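Local atomic coordinates of 2-Cys peroxiredoxin (Plasmodium yoelii, PDB entry 2H01), a protein that probably reduces hydrogen peroxide and organic hydroperoxides to water and alcohols as a thiol-specific, thioredoxin-dependent peroxidase. Residues A[31-36]-A[127-132]; A[37-42]-A[70-75]; A[41-46]-A[80-85]; A[62-67]-A[153-158]. All blocks are in the same frame, centred on the assembly; numbering follows the deposited sequence.

Contact 1. Residues A[31-36]-A[127-132]; sequences KKYVLL and IDKQGV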
loop_
_atom_site.group_PDB
_atom_site.type_symbol
_atom_site.label_atom_id
_atom_site.label_comp_id
_atom_site.label_asym_id
_atom_site.label_seq_id
_atom_site.Cartn_x
_atom_site.Cartn_y
_atom_site.Cartn_z
ATOM N N LYS A 31 7.626 13.805 2.671
ATOM C CA LYS A 31 7.500 13.945 1.229
ATOM C C LYS A 31 6.096 13.585 0.767
ATOM O O LYS A 31 5.385 14.416 0.211
ATOM C CB LYS A 31 8.513 13.050 0.498
ATOM C CG LYS A 31 9.975 13.352 0.815
ATOM C CD LYS A 31 10.346 14.767 0.406
ATOM C CE LYS A 31 11.666 15.194 1.026
ATOM N NZ LYS A 31 12.760 14.225 0.728
ATOM N N LYS A 32 5.688 12.371 1.117
ATOM C CA LYS A 32 4.526 11.706 0.564
ATOM C C LYS A 32 3.751 11.017 1.680
ATOM O O LYS A 32 4.333 10.638 2.680
ATOM C CB LYS A 32 4.996 10.649 -0.419
ATOM C CG LYS A 32 4.619 10.912 -1.830
ATOM C CD LYS A 32 5.403 12.058 -2.417
ATOM C CE LYS A 32 5.138 12.148 -3.892
ATOM N NZ LYS A 32 3.751 12.592 -4.114
ATOM N N TYR A 33 2.450 10.813 1.498
ATOM C CA TYR A 33 1.738 9.889 2.367
ATOM C C TYR A 33 1.973 8.573 1.630
ATOM O O TYR A 33 2.225 8.586 0.424
ATOM C CB TYR A 33 0.234 10.192 2.392
ATOM C CG TYR A 33 -0.137 11.511 3.008
ATOM C CD1 TYR A 33 0.155 12.712 2.358
ATOM C CD2 TYR A 33 -0.797 11.560 4.236
ATOM C CE1 TYR A 33 -0.207 13.939 2.912
ATOM C CE2 TYR A 33 -1.167 12.774 4.808
ATOM C CZ TYR A 33 -0.868 13.962 4.140
ATOM O OH TYR A 33 -1.212 15.164 4.698
ATOM N N VAL A 34 1.894 7.446 2.326
ATOM C CA VAL A 34 2.127 6.169 1.659
ATOM C C VAL A 34 0.971 5.199 1.828
ATOM O O VAL A 34 0.460 5.039 2.927
ATOM C CB VAL A 34 3.398 5.467 2.199
ATOM C CG1 VAL A 34 3.608 4.131 1.470
ATOM C CG2 VAL A 34 4.617 6.374 2.024
ATOM N N LEU A 35 0.554 4.575 0.726
ATOM C CA LEU A 35 -0.493 3.563 0.786
ATOM C C LEU A 35 0.228 2.256 0.465
ATOM O O LEU A 35 0.509 1.955 -0.701
ATOM C CB LEU A 35 -1.609 3.810 -0.240
ATOM C CG LEU A 35 -2.964 3.066 -0.092
ATOM C CD1 LEU A 35 -2.845 1.598 -0.435
ATOM C CD2 LEU A 35 -3.474 3.220 1.317
ATOM N N LEU A 36 0.561 1.506 1.508
ATOM C CA LEU A 36 1.236 0.224 1.356
ATOM C C LEU A 36 0.169 -0.860 1.376
ATOM O O LEU A 36 -0.640 -0.916 2.310
ATOM C CB LEU A 36 2.212 -0.015 2.516
ATOM C CG LEU A 36 2.851 -1.419 2.541
ATOM C CD1 LEU A 36 3.818 -1.563 1.371
ATOM C CD2 LEU A 36 3.581 -1.659 3.861
ATOM N N ILE A 127 -0.219 5.298 5.772
ATOM C CA ILE A 127 0.847 5.888 6.571
ATOM C C ILE A 127 0.999 7.377 6.276
ATOM O O ILE A 127 0.976 7.780 5.091
ATOM C CB ILE A 127 2.180 5.159 6.313
ATOM C CG1 ILE A 127 1.985 3.644 6.399
ATOM C CG2 ILE A 127 3.239 5.622 7.303
ATOM C CD1 ILE A 127 3.156 2.847 5.870
ATOM N N ASP A 128 1.063 8.299 7.245
ATOM C CA ASP A 128 1.202 9.736 6.965
ATOM C C ASP A 128 2.641 10.121 6.629
ATOM O O ASP A 128 3.523 9.265 6.595
ATOM C CB ASP A 128 0.680 10.601 8.125
ATOM C CG ASP A 128 1.468 10.415 9.411
ATOM O OD1 ASP A 128 2.666 10.056 9.364
ATOM O OD2 ASP A 128 0.878 10.651 10.484
ATOM N N LYS A 129 2.879 11.412 6.478
ATOM C CA LYS A 129 4.160 11.929 6.043
ATOM C C LYS A 129 5.217 11.893 7.149
ATOM O O LYS A 129 6.386 12.156 6.924
ATOM C CB LYS A 129 3.981 13.334 5.508
ATOM C CG LYS A 129 2.824 13.466 4.571
ATOM C CD LYS A 129 3.097 14.512 3.516
ATOM C CE LYS A 129 3.072 15.914 4.088
ATOM N NZ LYS A 129 1.775 16.236 4.697
ATOM N N GLN A 130 4.777 11.524 8.341
ATOM C CA GLN A 130 5.652 11.405 9.501
ATOM C C GLN A 130 5.832 9.896 9.763
ATOM O O GLN A 130 6.356 9.498 10.801
ATOM C CB GLN A 130 5.024 12.069 10.739
ATOM C CG GLN A 130 5.190 13.592 10.831
ATOM C CD GLN A 130 4.494 14.361 9.711
ATOM O OE1 GLN A 130 3.276 14.261 9.538
ATOM N NE2 GLN A 130 5.267 15.137 8.948
ATOM N N GLY A 131 5.369 9.061 8.826
ATOM C CA GLY A 131 5.502 7.614 8.977
ATOM C C GLY A 131 4.670 6.941 10.071
ATOM O O GLY A 131 5.038 5.881 10.582
ATOM N N VAL A 132 3.548 7.546 10.432
ATOM C CA VAL A 132 2.658 6.996 11.453
ATOM C C VAL A 132 1.484 6.317 10.741
ATOM O O VAL A 132 0.918 6.888 9.804
ATOM C CB VAL A 132 2.101 8.122 12.352
ATOM C CG1 VAL A 132 1.312 7.526 13.528
ATOM C CG2 VAL A 132 3.252 9.006 12.844
HETATM O O HOH W 1 5.666 8.989 4.778
#
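The Lys129 side chain lies obliquely over one face of the Tyr33 ring, and its CG stands 3.5 Å from the ring centroid, only 15° off the normal, the geometry of a CH-pi contact. CD follows over the rim, 3.4 Å from Tyr33 CE1. Bends at chi2, chi3 and chi4 carry the chain across that face to the hydroxyl, where Lys129 NZ makes a weak hydrogen bond of 3.2 Å to Tyr33 OH. That hydroxyl has a stronger partner in Glu161 of helix 147-163, which sets the phenol between a lysine and a carboxylate. Beside the ring, Val34 and Ile127 form an antiparallel hydrogen-bonded pair: Val34 N reaches Ile127 O at 2.9 Å and 168°, and Ile127 N returns a bond of the same length to Val34 O. Their side chains share one face of the sheet, CB to CB 4.3 Å. Beyond this pair direct backbone bonding between the two segments gives way to a water within hydrogen-bonding distance of both Lys32 O and Asp128 O. Asp128 then opens a type I turn to Gly131; its OD1 accepts from Gln130 N and Val132 N, which come from opposite faces of the carboxylate, and the first of these bonds makes an Asx turn. The whole is typical of a beta-hairpin connection, here between strands 119-127 and 133-138, laid against the start of central strand 33-38 in a thioredoxin-like fold.

Contact 2. Residues A[37-42]-A[70-75]; sequences YFYPLD and GCSVDS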
loop_
_atom_site.group_PDB
_atom_site.type_symbol
_atom_site.label_atom_id
_atom_site.label_comp_id
_atom_site.label_asym_id
_atom_site.label_seq_id
_atom_site.Cartn_x
_atom_site.Cartn_y
_atom_site.Cartn_z
ATOM N N TYR A 37 0.155 -1.719 0.358
ATOM C CA TYR A 37 -0.828 -2.793 0.310
ATOM C C TYR A 37 -0.171 -4.138 0.048
ATOM O O TYR A 37 0.870 -4.215 -0.603
ATOM C CB TYR A 37 -1.908 -2.511 -0.754
ATOM C CG TYR A 37 -1.445 -2.579 -2.201
ATOM C CD1 TYR A 37 -0.936 -1.456 -2.848
ATOM C CD2 TYR A 37 -1.542 -3.766 -2.924
ATOM C CE1 TYR A 37 -0.539 -1.502 -4.189
ATOM C CE2 TYR A 37 -1.139 -3.834 -4.262
ATOM C CZ TYR A 37 -0.644 -2.697 -4.886
ATOM O OH TYR A 37 -0.273 -2.761 -6.206
ATOM N N PHE A 38 -0.782 -5.199 0.566
ATOM C CA PHE A 38 -0.251 -6.550 0.406
ATOM C C PHE A 38 -1.159 -7.502 -0.363
ATOM O O PHE A 38 -2.381 -7.447 -0.260
ATOM C CB PHE A 38 0.013 -7.208 1.772
ATOM C CG PHE A 38 1.117 -6.576 2.563
ATOM C CD1 PHE A 38 0.874 -5.462 3.358
ATOM C CD2 PHE A 38 2.407 -7.099 2.517
ATOM C CE1 PHE A 38 1.906 -4.869 4.107
ATOM C CE2 PHE A 38 3.449 -6.517 3.257
ATOM C CZ PHE A 38 3.192 -5.397 4.055
ATOM N N TYR A 39 -0.553 -8.379 -1.145
ATOM C CA TYR A 39 -1.311 -9.399 -1.850
ATOM C C TYR A 39 -0.458 -10.668 -1.724
ATOM O O TYR A 39 0.754 -10.593 -1.556
ATOM C CB TYR A 39 -1.582 -9.012 -3.310
ATOM C CG TYR A 39 -0.365 -8.758 -4.165
ATOM C CD1 TYR A 39 0.301 -7.533 -4.117
ATOM C CD2 TYR A 39 0.118 -9.747 -5.035
ATOM C CE1 TYR A 39 1.413 -7.295 -4.911
ATOM C CE2 TYR A 39 1.233 -9.521 -5.831
ATOM C CZ TYR A 39 1.873 -8.293 -5.764
ATOM O OH TYR A 39 2.971 -8.062 -6.545
ATOM N N PRO A 40 -1.093 -11.845 -1.768
ATOM C CA PRO A 40 -0.402 -13.132 -1.651
ATOM C C PRO A 40 0.731 -13.399 -2.641
ATOM O O PRO A 40 1.902 -13.489 -2.268
ATOM C CB PRO A 40 -1.532 -14.154 -1.820
ATOM C CG PRO A 40 -2.754 -13.421 -1.355
ATOM C CD PRO A 40 -2.546 -12.041 -1.934
ATOM N N LEU A 41 0.368 -13.522 -3.912
ATOM C CA LEU A 41 1.340 -13.871 -4.933
ATOM C C LEU A 41 1.108 -13.312 -6.316
ATOM O O LEU A 41 0.019 -12.864 -6.668
ATOM C CB LEU A 41 1.389 -15.392 -5.078
ATOM C CG LEU A 41 1.722 -16.243 -3.858
ATOM C CD1 LEU A 41 1.364 -17.694 -4.153
ATOM C CD2 LEU A 41 3.197 -16.089 -3.512
ATOM N N ASP A 42 2.173 -13.396 -7.097
ATOM C CA ASP A 42 2.202 -12.988 -8.485
ATOM C C ASP A 42 1.780 -14.213 -9.304
ATOM O O ASP A 42 1.842 -15.339 -8.819
ATOM C CB ASP A 42 3.631 -12.624 -8.875
ATOM C CG ASP A 42 4.046 -11.241 -8.410
ATOM O OD1 ASP A 42 3.465 -10.695 -7.444
ATOM O OD2 ASP A 42 4.989 -10.717 -9.026
ATOM N N GLY A 70 2.949 -1.605 -3.720
ATOM C CA GLY A 70 2.355 -2.933 -3.710
ATOM C C GLY A 70 3.378 -3.959 -3.253
ATOM O O GLY A 70 4.483 -4.016 -3.777
ATOM N N CYS A 71 3.013 -4.788 -2.286
ATOM C CA CYS A 71 3.955 -5.762 -1.768
ATOM C C CYS A 71 3.460 -7.212 -1.722
ATOM O O CYS A 71 2.337 -7.483 -1.293
ATOM C CB CYS A 71 4.376 -5.317 -0.366
ATOM S SG CYS A 71 5.546 -6.383 0.509
ATOM N N SER A 72 4.307 -8.130 -2.191
ATOM C CA SER A 72 4.037 -9.573 -2.147
ATOM C C SER A 72 5.398 -10.208 -1.872
ATOM O O SER A 72 6.440 -9.601 -2.134
ATOM C CB SER A 72 3.478 -10.118 -3.465
ATOM O OG SER A 72 4.512 -10.522 -4.345
ATOM N N VAL A 73 5.399 -11.421 -1.345
ATOM C CA VAL A 73 6.655 -12.075 -1.026
ATOM C C VAL A 73 7.493 -12.509 -2.242
ATOM O O VAL A 73 8.589 -13.044 -2.074
ATOM C CB VAL A 73 6.406 -13.288 -0.094
ATOM C CG1 VAL A 73 5.645 -12.826 1.157
ATOM C CG2 VAL A 73 5.630 -14.356 -0.825
ATOM N N ASP A 74 6.960 -12.312 -3.446
ATOM C CA ASP A 74 7.672 -12.568 -4.699
ATOM C C ASP A 74 8.945 -11.728 -4.883
ATOM O O ASP A 74 9.090 -10.671 -4.291
ATOM C CB ASP A 74 6.737 -12.353 -5.900
ATOM C CG ASP A 74 5.574 -13.338 -5.948
ATOM O OD1 ASP A 74 5.763 -14.480 -6.361
ATOM O OD2 ASP A 74 4.418 -13.052 -5.617
ATOM N N SER A 75 9.862 -12.204 -5.716
ATOM C CA SER A 75 11.106 -11.474 -5.972
ATOM C C SER A 75 10.857 -10.342 -6.967
ATOM O O SER A 75 9.799 -10.288 -7.605
ATOM C CB SER A 75 12.164 -12.417 -6.556
ATOM O OG SER A 75 11.773 -12.854 -7.849
HETATM O O HOH W 2 2.865 -12.033 -0.220
#
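Asp74 OD2 is gripped twice, by Asp42 N across the contact at 2.7 Å and by Ser72 OG at 2.8 Å. The serine uses the anti lone pair, whereas the amide comes from above the carboxylate plane. Asp42 OD1 lies only 3.1 Å from Asp74 OD2, two acceptors of like charge; Tyr39 OH donates to this OD1 from the syn side, and Asp42 OD2 is hydrogen-bonded to His79 ND1 of helix 76-83, which would probably ease the repulsion. A chi1 of 59° sets Tyr39 CG between the backbone N and the carbonyl carbon, and the ring spreads over Ser72 CB, which sits 3.5 Å from its centroid in a CH-pi contact. Tyr37, turned likewise, lays its ring face directly on Gly70, which has no side chain to intervene; CA is 3.4 Å from the centroid. On the other sheet face, Cys71 SG approaches the Phe38 ring obliquely, 3.5 Å from Phe38 CE2. Two backbone bonds, Cys71 N to Tyr37 O and Tyr39 N to Cys71 O, fix the parallel pairing. Parallel strands joined through helices 49-56 and 58-63 are characteristic of the beta-alpha-beta core of the thioredoxin fold, and the loop beyond Tyr39 leads to Cys47, the predicted peroxidatic cysteine.

Contact 3. Residues A[41-46]-A[80-85]; sequences LDFTFV and LAWKKT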
loop_
_atom_site.group_PDB
_atom_site.type_symbol
_atom_site.label_atom_id
_atom_site.label_comp_id
_atom_site.label_asym_id
_atom_site.label_seq_id
_atom_site.Cartn_x
_atom_site.Cartn_y
_atom_site.Cartn_z
ATOM N N LEU A 41 0.368 -13.522 -3.912
ATOM C CA LEU A 41 1.340 -13.871 -4.933
ATOM C C LEU A 41 1.108 -13.312 -6.316
ATOM O O LEU A 41 0.019 -12.864 -6.668
ATOM C CB LEU A 41 1.389 -15.392 -5.078
ATOM C CG LEU A 41 1.722 -16.243 -3.858
ATOM C CD1 LEU A 41 1.364 -17.694 -4.153
ATOM C CD2 LEU A 41 3.197 -16.089 -3.512
ATOM N N ASP A 42 2.173 -13.396 -7.097
ATOM C CA ASP A 42 2.202 -12.988 -8.485
ATOM C C ASP A 42 1.780 -14.213 -9.304
ATOM O O ASP A 42 1.842 -15.339 -8.819
ATOM C CB ASP A 42 3.631 -12.624 -8.875
ATOM C CG ASP A 42 4.046 -11.241 -8.410
ATOM O OD1 ASP A 42 3.465 -10.695 -7.444
ATOM O OD2 ASP A 42 4.989 -10.717 -9.026
ATOM N N PHE A 43 1.350 -13.988 -10.541
ATOM C CA PHE A 43 0.976 -15.074 -11.441
ATOM C C PHE A 43 -0.075 -16.118 -11.025
ATOM O O PHE A 43 -0.139 -17.167 -11.657
ATOM C CB PHE A 43 2.253 -15.822 -11.871
ATOM C CG PHE A 43 3.114 -15.064 -12.863
ATOM C CD1 PHE A 43 2.654 -14.801 -14.152
ATOM C CD2 PHE A 43 4.399 -14.654 -12.519
ATOM C CE1 PHE A 43 3.471 -14.145 -15.087
ATOM C CE2 PHE A 43 5.222 -13.997 -13.443
ATOM C CZ PHE A 43 4.760 -13.745 -14.725
ATOM N N THR A 44 -0.888 -15.875 -9.994
ATOM C CA THR A 44 -1.905 -16.871 -9.614
ATOM C C THR A 44 -3.068 -16.801 -10.590
ATOM O O THR A 44 -3.043 -16.012 -11.521
ATOM C CB THR A 44 -2.488 -16.657 -8.178
ATOM O OG1 THR A 44 -3.332 -15.496 -8.164
ATOM C CG2 THR A 44 -1.362 -16.513 -7.144
ATOM N N PHE A 45 -4.094 -17.618 -10.369
ATOM C CA PHE A 45 -5.254 -17.628 -11.262
ATOM C C PHE A 45 -6.406 -16.776 -10.743
ATOM O O PHE A 45 -7.504 -16.781 -11.293
ATOM C CB PHE A 45 -5.719 -19.067 -11.519
ATOM C CG PHE A 45 -4.681 -19.919 -12.214
ATOM C CD1 PHE A 45 -3.902 -19.388 -13.243
ATOM C CD2 PHE A 45 -4.487 -21.243 -11.846
ATOM C CE1 PHE A 45 -2.947 -20.160 -13.889
ATOM C CE2 PHE A 45 -3.531 -22.031 -12.488
ATOM C CZ PHE A 45 -2.757 -21.489 -13.513
ATOM N N VAL A 46 -6.143 -16.052 -9.665
ATOM C CA VAL A 46 -7.121 -15.145 -9.081
ATOM C C VAL A 46 -6.769 -13.791 -9.678
ATOM O O VAL A 46 -5.624 -13.355 -9.560
ATOM C CB VAL A 46 -6.958 -15.071 -7.553
ATOM C CG1 VAL A 46 -7.922 -14.032 -6.968
ATOM C CG2 VAL A 46 -7.202 -16.458 -6.939
ATOM N N LEU A 80 8.727 -8.065 -12.325
ATOM C CA LEU A 80 9.038 -7.573 -13.665
ATOM C C LEU A 80 8.393 -8.456 -14.733
ATOM O O LEU A 80 7.710 -7.961 -15.636
ATOM C CB LEU A 80 10.552 -7.526 -13.876
ATOM C CG LEU A 80 11.002 -7.095 -15.272
ATOM C CD1 LEU A 80 10.429 -5.704 -15.575
ATOM C CD2 LEU A 80 12.532 -7.087 -15.353
ATOM N N ALA A 81 8.611 -9.764 -14.615
ATOM C CA ALA A 81 8.055 -10.724 -15.554
ATOM C C ALA A 81 6.530 -10.669 -15.559
ATOM O O ALA A 81 5.902 -10.929 -16.586
ATOM C CB ALA A 81 8.525 -12.138 -15.198
ATOM N N TRP A 82 5.936 -10.333 -14.416
ATOM C CA TRP A 82 4.481 -10.257 -14.319
ATOM C C TRP A 82 3.960 -8.983 -14.978
ATOM O O TRP A 82 2.843 -8.954 -15.489
ATOM C CB TRP A 82 4.041 -10.304 -12.858
ATOM C CG TRP A 82 2.605 -10.660 -12.661
ATOM C CD1 TRP A 82 1.836 -11.432 -13.475
ATOM C CD2 TRP A 82 1.805 -10.374 -11.508
ATOM N NE1 TRP A 82 0.606 -11.657 -12.902
ATOM C CE2 TRP A 82 0.560 -11.019 -11.692
ATOM C CE3 TRP A 82 2.022 -9.641 -10.333
ATOM C CZ2 TRP A 82 -0.466 -10.956 -10.744
ATOM C CZ3 TRP A 82 1.006 -9.576 -9.391
ATOM C CH2 TRP A 82 -0.226 -10.232 -9.601
ATOM N N LYS A 83 4.771 -7.928 -14.955
ATOM C CA LYS A 83 4.391 -6.671 -15.582
ATOM C C LYS A 83 4.507 -6.821 -17.102
ATOM O O LYS A 83 3.774 -6.180 -17.852
ATOM C CB LYS A 83 5.295 -5.523 -15.107
ATOM C CG LYS A 83 5.101 -5.120 -13.647
ATOM C CD LYS A 83 5.907 -3.881 -13.294
ATOM C CE LYS A 83 5.469 -2.684 -14.124
ATOM N NZ LYS A 83 6.133 -1.422 -13.715
ATOM N N LYS A 84 5.436 -7.666 -17.550
ATOM C CA LYS A 84 5.626 -7.890 -18.981
ATOM C C LYS A 84 4.628 -8.898 -19.536
ATOM O O LYS A 84 4.731 -9.305 -20.695
ATOM C CB LYS A 84 7.048 -8.368 -19.267
ATOM C CG LYS A 84 8.070 -7.260 -19.204
ATOM C CD LYS A 84 9.464 -7.798 -19.383
ATOM C CE LYS A 84 10.462 -6.664 -19.382
ATOM N NZ LYS A 84 11.847 -7.189 -19.180
ATOM N N THR A 85 3.665 -9.289 -18.700
ATOM C CA THR A 85 2.628 -10.244 -19.089
ATOM C C THR A 85 1.285 -9.518 -19.201
ATOM O O THR A 85 0.755 -9.011 -18.210
ATOM C CB THR A 85 2.503 -11.390 -18.055
ATOM O OG1 THR A 85 3.774 -12.039 -17.905
ATOM C CG2 THR A 85 1.473 -12.414 -18.516
#
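Trp82 lies with one indole face against the backbone and side chains of Asp42 and Phe43. Asp42 CA stands 3.7 Å from the centroid of the six-membered ring and 8° off its normal, a CH-pi contact, while Phe43 N lies over the same face, 3.3 Å from Trp82 CE2. The Asp42 carboxylate, tilted against the indole, brings its CG to 3.2 Å from Trp82 CE3. The Phe43 side chain slides past the indole in the opposite direction, its ring plane at 44° to the five-membered ring, an oblique aromatic pair. Trp82 CD1 comes over the phenyl face, 3.5 Å from Phe43 CD1. Thr85 OG1 meets the phenyl edge 3.5 Å from Phe43 CE1, and Ala81 CB lies near Phe43 CZ.

Behind this first shell, Trp82 CG is turned opposite its backbone nitrogen (chi1 -162°), which sends the indole from the helix toward the loop, and NE1 is held by the carbonyl of Gly90. Thr85 OG1 donates to Ala81 O at 2.7 Å, fixing the hydroxyl beside the phenyl edge. The predicted active-site Cys47 follows closely in the chain, its side chain about 8 Å from that of Trp82. The contact thus joins the final turn of helix 76-83, and the residues just after it, to the loop that leads from strand 33-38 into helix 49-56.

Contact 4. Residues A[62-67]-A[153-158]; sequences KERNVE and LIDALQ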
loop_
_atom_site.group_PDB
_atom_site.type_symbol
_atom_site.label_atom_id
_atom_site.label_comp_id
_atom_site.label_asym_id
_atom_site.label_seq_id
_atom_site.Cartn_x
_atom_site.Cartn_y
_atom_site.Cartn_z
ATOM N N LYS A 62 -1.890 10.522 -6.703
ATOM C CA LYS A 62 -0.870 11.543 -6.892
ATOM C C LYS A 62 -1.421 12.920 -6.510
ATOM O O LYS A 62 -0.731 13.721 -5.885
ATOM C CB LYS A 62 -0.383 11.571 -8.352
ATOM C CG LYS A 62 0.489 10.391 -8.739
ATOM C CD LYS A 62 0.996 10.484 -10.181
ATOM C CE LYS A 62 1.846 9.256 -10.535
ATOM N NZ LYS A 62 2.314 9.266 -11.948
ATOM N N GLU A 63 -2.667 13.184 -6.895
ATOM C CA GLU A 63 -3.316 14.463 -6.608
ATOM C C GLU A 63 -3.383 14.728 -5.114
ATOM O O GLU A 63 -3.388 15.883 -4.681
ATOM C CB GLU A 63 -4.735 14.488 -7.199
ATOM C CG GLU A 63 -4.763 14.511 -8.719
ATOM C CD GLU A 63 -6.116 14.141 -9.310
ATOM O OE1 GLU A 63 -7.025 13.736 -8.549
ATOM O OE2 GLU A 63 -6.261 14.240 -10.549
ATOM N N ARG A 64 -3.431 13.656 -4.326
ATOM C CA ARG A 64 -3.514 13.790 -2.874
ATOM C C ARG A 64 -2.163 13.550 -2.243
ATOM O O ARG A 64 -2.049 13.363 -1.028
ATOM C CB ARG A 64 -4.563 12.813 -2.318
ATOM C CG ARG A 64 -5.948 13.037 -2.930
ATOM C CD ARG A 64 -6.976 12.021 -2.457
ATOM N NE ARG A 64 -8.333 12.436 -2.826
ATOM C CZ ARG A 64 -8.837 12.406 -4.062
ATOM N NH1 ARG A 64 -8.112 11.969 -5.081
ATOM N NH2 ARG A 64 -10.076 12.829 -4.278
ATOM N N ASN A 65 -1.139 13.555 -3.091
ATOM C CA ASN A 65 0.245 13.375 -2.671
ATOM C C ASN A 65 0.479 12.050 -1.933
ATOM O O ASN A 65 1.139 12.009 -0.888
ATOM C CB ASN A 65 0.664 14.566 -1.800
ATOM C CG ASN A 65 2.166 14.758 -1.760
ATOM O OD1 ASN A 65 2.884 14.317 -2.660
ATOM N ND2 ASN A 65 2.651 15.434 -0.720
ATOM N N VAL A 66 -0.065 10.975 -2.502
ATOM C CA VAL A 66 0.062 9.632 -1.941
ATOM C C VAL A 66 0.874 8.725 -2.856
ATOM O O VAL A 66 0.608 8.635 -4.058
ATOM C CB VAL A 66 -1.308 8.969 -1.738
ATOM C CG1 VAL A 66 -1.114 7.525 -1.282
ATOM C CG2 VAL A 66 -2.120 9.747 -0.717
ATOM N N GLU A 67 1.848 8.044 -2.265
ATOM C CA GLU A 67 2.726 7.120 -2.974
ATOM C C GLU A 67 2.214 5.688 -2.799
ATOM O O GLU A 67 2.076 5.204 -1.676
ATOM C CB GLU A 67 4.148 7.236 -2.410
ATOM C CG GLU A 67 5.204 6.386 -3.117
ATOM C CD GLU A 67 5.564 6.916 -4.489
ATOM O OE1 GLU A 67 5.487 8.151 -4.708
ATOM O OE2 GLU A 67 5.943 6.097 -5.345
ATOM N N LEU A 153 -10.758 7.941 3.047
ATOM C CA LEU A 153 -10.065 7.970 4.340
ATOM C C LEU A 153 -8.914 8.964 4.244
ATOM O O LEU A 153 -8.661 9.739 5.168
ATOM C CB LEU A 153 -9.529 6.577 4.704
ATOM C CG LEU A 153 -10.645 5.576 5.020
ATOM C CD1 LEU A 153 -10.068 4.186 5.249
ATOM C CD2 LEU A 153 -11.429 6.071 6.250
ATOM N N ILE A 154 -8.107 8.867 3.204
ATOM C CA ILE A 154 -7.203 9.946 2.825
ATOM C C ILE A 154 -7.943 11.276 2.722
ATOM O O ILE A 154 -7.537 12.284 3.270
ATOM C CB ILE A 154 -6.506 9.625 1.489
ATOM C CG1 ILE A 154 -5.942 8.203 1.511
ATOM C CG2 ILE A 154 -5.406 10.635 1.206
ATOM C CD1 ILE A 154 -5.511 7.697 0.153
ATOM N N ASP A 155 -8.803 11.549 2.337
ATOM C CA ASP A 155 -9.366 12.899 2.400
ATOM C C ASP A 155 -9.692 13.257 3.840
ATOM O O ASP A 155 -9.424 14.369 4.289
ATOM C CB ASP A 155 -10.636 13.023 1.542
ATOM C CG ASP A 155 -10.339 13.064 0.058
ATOM O OD1 ASP A 155 -11.263 12.825 -0.746
ATOM O OD2 ASP A 155 -9.179 13.341 -0.316
ATOM N N ALA A 156 -10.277 12.312 4.567
ATOM C CA ALA A 156 -10.616 12.559 5.961
ATOM C C ALA A 156 -9.319 12.777 6.760
ATOM O O ALA A 156 -9.231 13.697 7.587
ATOM C CB ALA A 156 -11.407 11.374 6.533
ATOM N N LEU A 157 -8.318 11.936 6.519
ATOM C CA LEU A 157 -7.057 12.085 7.238
ATOM C C LEU A 157 -6.501 13.497 7.009
ATOM O O LEU A 157 -6.229 14.226 7.966
ATOM C CB LEU A 157 -6.031 11.040 6.780
ATOM C CG LEU A 157 -4.582 11.205 7.280
ATOM C CD1 LEU A 157 -4.538 11.182 8.820
ATOM C CD2 LEU A 157 -3.712 10.061 6.718
ATOM N N GLN A 158 -6.356 13.883 5.743
ATOM C CA GLN A 158 -5.824 15.197 5.434
ATOM C C GLN A 158 -6.701 16.323 5.974
ATOM O O GLN A 158 -6.189 17.381 6.318
ATOM C CB GLN A 158 -5.585 15.329 3.924
ATOM C CG GLN A 158 -4.673 14.196 3.424
ATOM C CD GLN A 158 -4.269 14.308 1.970
ATOM O OE1 GLN A 158 -4.973 14.896 1.153
ATOM N NE2 GLN A 158 -3.125 13.713 1.635
#
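Arg64 runs extended from CG to NE (chi2 176°) and Gln158 is likewise extended beyond CG; each reaches across between the turn after helix 58-63 and helix 147-163. Arg64 NE meets Asp155 OD2 at 2.8 Å in a salt bridge. The oxygen lies in the guanidinium plane, at its edge, and is approached on its syn side; the guanidinium and carboxylate planes are 35° apart, and Arg64 NH2 stays 3.7 Å from Asp155 OD1. Arg64 NH1 turns back to the carbonyl of Ser60. Gln158 NE2 donates to Arg64 O at 2.9 Å and 166°, in the carbonyl plane. Deeper, Val66 CG2 and Ile154 CG2 meet tip to tip at 3.9 Å, beside Phe61. Asn65, with positive phi, ends helix 58-63 in a Schellman motif. The ion pair, made through one hydrogen bond between partly exposed residues, probably contributes less than a buried one would, whereas the Gln158 amide satisfies a backbone carbonyl beside the helix end, above buried aliphatic contact.

How the contacts relate
From the N terminus, strand 33-38 gives residues 33-36 to contact 1 and its last two to contact 2, and the chain then runs into the 41-46 loop of contact 3. Contacts 2 and 3 start from the same stretch, sharing Leu41 and Asp42, and close loops at 70-75 and 80-85; both nest inside the long loop closed by contact 1 at 127-132. Contact 4 begins at 62-67, within all three loops, and ends at 153-158 beyond them, so it crosses each. Contacts 1 and 4 meet where Tyr33 packs on Gln158, and contacts 2 and 3 where Tyr39 packs on Trp82. Together they tie the central sheet to helix 76-83 at one end and helix 147-163 at the other.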